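PDB 6L0A: dihydroorotase from Saccharomyces cerevisiae S288C, which catalyses the reversible, zinc-dependent cyclisation of N-carbamoyl-L-aspartate to (S)-dihydroorotate, the third step of de novo pyrimidine biosynthesis. Local coordinates for residues G8-G20 with I30-L44. Numbering follows the deposited sequence.
With ZN (zinc ion), chain K; LMR ((2S)-2-hydroxybutanedioic acid), chain M.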
loop_
_atom_site.group_PDB
_atom_site.type_symbol
_atom_site.label_atom_id
_atom_site.label_comp_id
_atom_site.label_asym_id
_atom_site.label_seq_id
_atom_site.Cartn_x
_atom_site.Cartn_y
_atom_site.Cartn_z
ATOM N N GLY C 8 24.028 2.385 27.908
ATOM C CA GLY C 8 25.231 3.154 27.632
ATOM C C GLY C 8 25.003 4.243 26.602
ATOM O O GLY C 8 24.007 4.982 26.635
ATOM N N LEU C 9 25.966 4.368 25.685
ATOM C CA LEU C 9 25.922 5.400 24.647
ATOM C C LEU C 9 25.190 4.809 23.448
ATOM O O LEU C 9 25.778 4.156 22.592
ATOM C CB LEU C 9 27.328 5.860 24.278
ATOM C CG LEU C 9 28.185 6.310 25.459
ATOM C CD1 LEU C 9 29.624 6.543 25.033
ATOM C CD2 LEU C 9 27.587 7.556 26.099
ATOM N N THR C 10 23.886 5.029 23.405
ATOM C CA THR C 10 23.041 4.515 22.336
ATOM C C THR C 10 23.244 5.317 21.053
ATOM O O THR C 10 23.483 6.528 21.090
ATOM C CB THR C 10 21.578 4.604 22.755
ATOM O OG1 THR C 10 21.335 5.911 23.280
ATOM C CG2 THR C 10 21.259 3.573 23.830
ATOM N N CYS C 11 23.097 4.646 19.906
ATOM C CA CYS C 11 23.204 5.342 18.630
ATOM C C CYS C 11 22.031 4.990 17.718
ATOM O O CYS C 11 21.595 3.837 17.641
ATOM C CB CYS C 11 24.507 5.028 17.903
ATOM S SG CYS C 11 24.962 3.312 17.795
ATOM N N ASP C 12 21.546 6.007 17.019
ATOM C CA ASP C 12 20.575 5.858 15.936
ATOM C C ASP C 12 21.293 6.332 14.679
ATOM O O ASP C 12 21.535 7.531 14.499
ATOM C CB ASP C 12 19.311 6.665 16.226
ATOM C CG ASP C 12 18.323 6.644 15.078
ATOM O OD1 ASP C 12 18.608 6.009 14.037
ATOM O OD2 ASP C 12 17.262 7.274 15.230
ATOM N N MET C 13 21.664 5.392 13.823
ATOM C CA MET C 13 22.516 5.738 12.696
ATOM C C MET C 13 21.724 6.117 11.443
ATOM O O MET C 13 22.241 5.983 10.323
ATOM C CB MET C 13 23.491 4.594 12.429
ATOM C CG MET C 13 24.527 4.427 13.581
ATOM S SD MET C 13 25.218 5.992 14.197
ATOM C CE MET C 13 26.688 5.371 15.045
ATOM N N HIS C 14 20.508 6.650 11.597
ATOM C CA HIS C 14 19.728 7.083 10.428
ATOM C C HIS C 14 18.598 8.009 10.900
ATOM O O HIS C 14 17.491 7.547 11.165
ATOM C CB HIS C 14 19.177 5.880 9.681
ATOM C CG HIS C 14 18.724 6.190 8.288
ATOM N ND1 HIS C 14 19.058 5.406 7.205
ATOM C CD2 HIS C 14 17.968 7.204 7.799
ATOM C CE1 HIS C 14 18.523 5.920 6.111
ATOM N NE2 HIS C 14 17.852 7.007 6.443
ATOM N N VAL C 15 18.883 9.314 10.964
ATOM C CA VAL C 15 17.982 10.293 11.578
ATOM C C VAL C 15 17.686 11.414 10.591
ATOM O O VAL C 15 18.602 11.940 9.951
ATOM C CB VAL C 15 18.582 10.878 12.877
ATOM C CG1 VAL C 15 17.756 12.055 13.376
ATOM C CG2 VAL C 15 18.656 9.806 13.958
ATOM N N HIS C 16 16.408 11.799 10.488
ATOM C CA HIS C 16 15.993 13.016 9.797
ATOM C C HIS C 16 15.488 14.029 10.817
ATOM O O HIS C 16 14.554 13.732 11.574
ATOM C CB HIS C 16 14.881 12.720 8.775
ATOM C CG HIS C 16 15.303 11.817 7.655
ATOM N ND1 HIS C 16 15.877 12.288 6.492
ATOM C CD2 HIS C 16 15.239 10.469 7.527
ATOM C CE1 HIS C 16 16.152 11.265 5.698
ATOM N NE2 HIS C 16 15.776 10.149 6.303
ATOM N N VAL C 17 16.074 15.230 10.830
ATOM C CA VAL C 17 15.585 16.306 11.689
ATOM C C VAL C 17 15.150 17.537 10.910
ATOM O O VAL C 17 14.746 18.528 11.526
ATOM C CB VAL C 17 16.611 16.709 12.773
ATOM C CG1 VAL C 17 16.813 15.578 13.787
ATOM C CG2 VAL C 17 17.921 17.137 12.134
ATOM N N ARG C 18 15.216 17.512 9.580
ATOM C CA ARG C 18 14.637 18.575 8.738
ATOM C C ARG C 18 15.316 19.916 9.065
ATOM O O ARG C 18 16.502 19.961 9.426
ATOM C CB ARG C 18 13.113 18.603 8.887
ATOM C CG ARG C 18 12.420 17.245 8.867
ATOM C CD ARG C 18 12.577 16.558 7.525
ATOM N NE ARG C 18 11.633 15.444 7.419
ATOM C CZ ARG C 18 11.772 14.425 6.578
ATOM N NH1 ARG C 18 12.818 14.367 5.753
ATOM N NH2 ARG C 18 10.861 13.458 6.572
ATOM N N GLU C 19 14.569 21.019 8.918
ATOM C CA GLU C 19 15.079 22.368 9.151
ATOM C C GLU C 19 13.995 23.200 9.838
ATOM O O GLU C 19 12.893 22.716 10.115
ATOM C CB GLU C 19 15.535 23.016 7.838
ATOM C CG GLU C 19 16.841 22.450 7.275
ATOM C CD GLU C 19 17.460 23.336 6.202
ATOM O OE1 GLU C 19 17.101 23.184 5.008
ATOM O OE2 GLU C 19 18.311 24.186 6.554
ATOM N N GLY C 20 14.324 24.459 10.143
ATOM C CA GLY C 20 13.323 25.392 10.657
ATOM C C GLY C 20 12.588 24.901 11.891
ATOM O O GLY C 20 13.162 24.272 12.787
ATOM N N ILE C 30 15.620 13.421 19.925
ATOM C CA ILE C 30 16.645 12.388 19.839
ATOM C C ILE C 30 17.011 11.915 21.239
ATOM O O ILE C 30 16.911 10.724 21.560
ATOM C CB ILE C 30 17.871 12.907 19.065
ATOM C CG1 ILE C 30 17.462 13.324 17.639
ATOM C CG2 ILE C 30 18.961 11.849 19.038
ATOM C CD1 ILE C 30 18.516 14.137 16.871
ATOM N N ARG C 31 17.377 12.856 22.112
ATOM C CA ARG C 31 17.681 12.502 23.497
ATOM C C ARG C 31 16.465 11.925 24.213
ATOM O O ARG C 31 16.579 10.920 24.924
ATOM C CB ARG C 31 18.216 13.719 24.254
ATOM C CG ARG C 31 18.910 13.327 25.570
ATOM C CD ARG C 31 19.571 14.515 26.235
ATOM N NE ARG C 31 19.666 14.332 27.682
ATOM C CZ ARG C 31 20.732 13.851 28.319
ATOM N NH1 ARG C 31 21.825 13.504 27.654
ATOM N NH2 ARG C 31 20.706 13.735 29.637
ATOM N N ASP C 32 15.286 12.530 24.022
ATOM C CA ASP C 32 14.098 12.082 24.748
ATOM C C ASP C 32 13.760 10.635 24.428
ATOM O O ASP C 32 13.305 9.887 25.303
ATOM C CB ASP C 32 12.911 12.993 24.434
ATOM C CG ASP C 32 13.109 14.406 24.945
ATOM O OD1 ASP C 32 14.089 14.650 25.679
ATOM O OD2 ASP C 32 12.287 15.276 24.605
ATOM N N GLY C 33 13.972 10.218 23.174
ATOM C CA GLY C 33 13.785 8.843 22.772
ATOM C C GLY C 33 14.876 7.878 23.169
ATOM O O GLY C 33 14.774 6.686 22.867
ATOM N N GLY C 34 15.921 8.346 23.842
ATOM C CA GLY C 34 16.933 7.465 24.378
ATOM C C GLY C 34 18.196 7.339 23.556
ATOM O O GLY C 34 18.934 6.371 23.752
ATOM N N VAL C 35 18.478 8.288 22.666
ATOM C CA VAL C 35 19.570 8.182 21.697
ATOM C C VAL C 35 20.632 9.221 22.025
ATOM O O VAL C 35 20.335 10.419 22.109
ATOM C CB VAL C 35 19.051 8.371 20.258
ATOM C CG1 VAL C 35 20.207 8.532 19.288
ATOM C CG2 VAL C 35 18.147 7.198 19.871
ATOM N N SER C 36 21.875 8.763 22.177
ATOM C CA SER C 36 23.005 9.641 22.463
ATOM C C SER C 36 23.688 10.146 21.198
ATOM O O SER C 36 24.082 11.316 21.135
ATOM C CB SER C 36 24.027 8.899 23.334
ATOM O OG SER C 36 25.221 9.657 23.441
ATOM N N ILE C 37 23.806 9.279 20.190
ATOM C CA ILE C 37 24.555 9.531 18.963
ATOM C C ILE C 37 23.586 9.405 17.788
ATOM O O ILE C 37 22.880 8.399 17.684
ATOM C CB ILE C 37 25.714 8.533 18.796
ATOM C CG1 ILE C 37 26.692 8.613 19.973
ATOM C CG2 ILE C 37 26.446 8.767 17.474
ATOM C CD1 ILE C 37 27.420 7.296 20.229
ATOM N N ALA C 38 23.571 10.406 16.908
ATOM C CA ALA C 38 22.677 10.430 15.749
ATOM C C ALA C 38 23.469 10.669 14.468
ATOM O O ALA C 38 24.281 11.596 14.401
ATOM C CB ALA C 38 21.619 11.529 15.902
ATOM N N TYR C 39 23.212 9.855 13.443
ATOM C CA TYR C 39 23.762 10.085 12.112
ATOM C C TYR C 39 22.703 10.803 11.286
ATOM O O TYR C 39 21.635 10.236 11.028
ATOM C CB TYR C 39 24.158 8.772 11.451
ATOM C CG TYR C 39 24.860 8.918 10.111
ATOM C CD1 TYR C 39 26.090 9.545 10.013
ATOM C CD2 TYR C 39 24.298 8.391 8.952
ATOM C CE1 TYR C 39 26.752 9.659 8.781
ATOM C CE2 TYR C 39 24.944 8.501 7.716
ATOM C CZ TYR C 39 26.177 9.136 7.648
ATOM O OH TYR C 39 26.845 9.242 6.443
ATOM N N ILE C 40 22.999 12.035 10.878
ATOM C CA ILE C 40 22.010 12.978 10.355
ATOM C C ILE C 40 21.967 12.895 8.835
ATOM O O ILE C 40 22.973 13.137 8.157
ATOM C CB ILE C 40 22.326 14.414 10.802
ATOM C CG1 ILE C 40 22.339 14.496 12.330
ATOM C CG2 ILE C 40 21.350 15.419 10.192
ATOM C CD1 ILE C 40 20.948 14.267 12.978
ATOM N N MET C 41 20.790 12.619 8.291
ATOM C CA MET C 41 20.683 12.437 6.850
ATOM C C MET C 41 20.620 13.785 6.127
ATOM O O MET C 41 20.241 14.803 6.714
ATOM C CB MET C 41 19.462 11.581 6.536
ATOM C CG MET C 41 19.667 10.098 6.928
ATOM S SD MET C 41 21.041 9.367 6.029
ATOM C CE MET C 41 21.411 7.852 6.924
ATOM N N PRO C 42 20.980 13.814 4.831
ATOM C CA PRO C 42 21.223 15.103 4.167
ATOM C C PRO C 42 20.196 15.532 3.120
ATOM O O PRO C 42 20.477 16.430 2.317
ATOM C CB PRO C 42 22.578 14.859 3.497
ATOM C CG PRO C 42 22.446 13.451 3.006
ATOM C CD PRO C 42 21.623 12.714 4.088
ATOM N N ASN C 43 19.031 14.896 3.071
ATOM C CA ASN C 43 18.080 15.166 1.991
ATOM C C ASN C 43 17.216 16.384 2.341
ATOM O O ASN C 43 15.988 16.344 2.400
ATOM C CB ASN C 43 17.243 13.923 1.693
ATOM C CG ASN C 43 16.407 13.480 2.869
ATOM O OD1 ASN C 43 16.748 13.747 4.029
ATOM N ND2 ASN C 43 15.290 12.795 2.583
ATOM N N LEU C 44 17.911 17.499 2.572
ATOM C CA LEU C 44 17.269 18.794 2.712
ATOM C C LEU C 44 16.937 19.372 1.334
ATOM O O LEU C 44 17.243 18.786 0.283
ATOM C CB LEU C 44 18.173 19.749 3.490
ATOM C CG LEU C 44 18.731 19.260 4.834
ATOM C CD1 LEU C 44 19.469 20.376 5.571
ATOM C CD2 LEU C 44 17.625 18.725 5.694
HETATM ZN ZN ZN K . 16.121 8.084 5.753
HETATM C C1 LMR M . 13.333 7.838 3.375
HETATM O O1A LMR M . 14.240 7.452 4.160
HETATM O O1B LMR M . 13.132 7.137 2.362
HETATM C C2 LMR M . 12.495 9.116 3.611
HETATM O O2 LMR M . 11.105 8.918 3.784
HETATM C C3 LMR M . 12.861 9.743 4.914
HETATM C C4 LMR M . 12.418 11.164 4.653
HETATM O O4A LMR M . 11.187 11.488 4.524
HETATM O O4B LMR M . 13.362 11.960 4.558
HETATM O O HOH W 1 18.255 15.846 8.674
HETATM O O HOH W 2 14.774 16.343 5.019
#
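Met41 lies against two zinc-binding histidine rings. Its methyl CE sits over the centre of one face of the His14 ring, 3.4 Å from the centroid, in a CH-pi contact. Its SD stands over the same ring. CB of Met41 lies over one face of the His16 ring, and malate O4B lies over the opposite face. Asn43 OD1 meets the edge of that ring, 3.0 Å from His16 ND1; ring and amide planes are 56° apart. The Arg18 guanidinium meets the malate carboxylate edge-on, with His16 CB over one face. The bend about CB-CG of Met41 (chi2 -61°) turns SD and CE over His14, while CB stays against His16.

His14 NE2 and His16 NE2 bind the same zinc, at 2.1 and 2.2 Å; malate O1A and Asp258 are also ligands. His14 ND1 is held by Glu179. At the other end of malate, Arg18 NH1 and Asn43 ND2 both donate to O4B, the amide at 2.9 Å and almost straight (172°). Arg18 NH2 bonds O4A. One water joins Arg18 NH1 to Asn43 O, and another joins Val17 N to Met41 O.

Strands 11-15 and 37-40 run parallel, the two strands of a beta-alpha-beta unit, joined by helix 20-32, in the TIM-barrel fold of the amidohydrolases. A beta bulge between Asp12 and Val15 shifts the register by one. Beyond it, Met41 N bonds Val15 O at 2.8 Å. Val15 CG1 packs on CD1 of both Ile40 and Ile30. Before the strand, Thr10 O accepts from Ser36 N and Ile37 N, and Thr10 OG1 donates a very short bond to Gly34 O, 2.5 Å.

The C-terminal end of strand 11-15 and the loops that follow both strands thus place two zinc ligands beside the groups that bind the malate carboxylate. The Arg18 and Asn43 donors probably stabilise its charge, consistent with a site that could hold a substrate carboxylate in the same place.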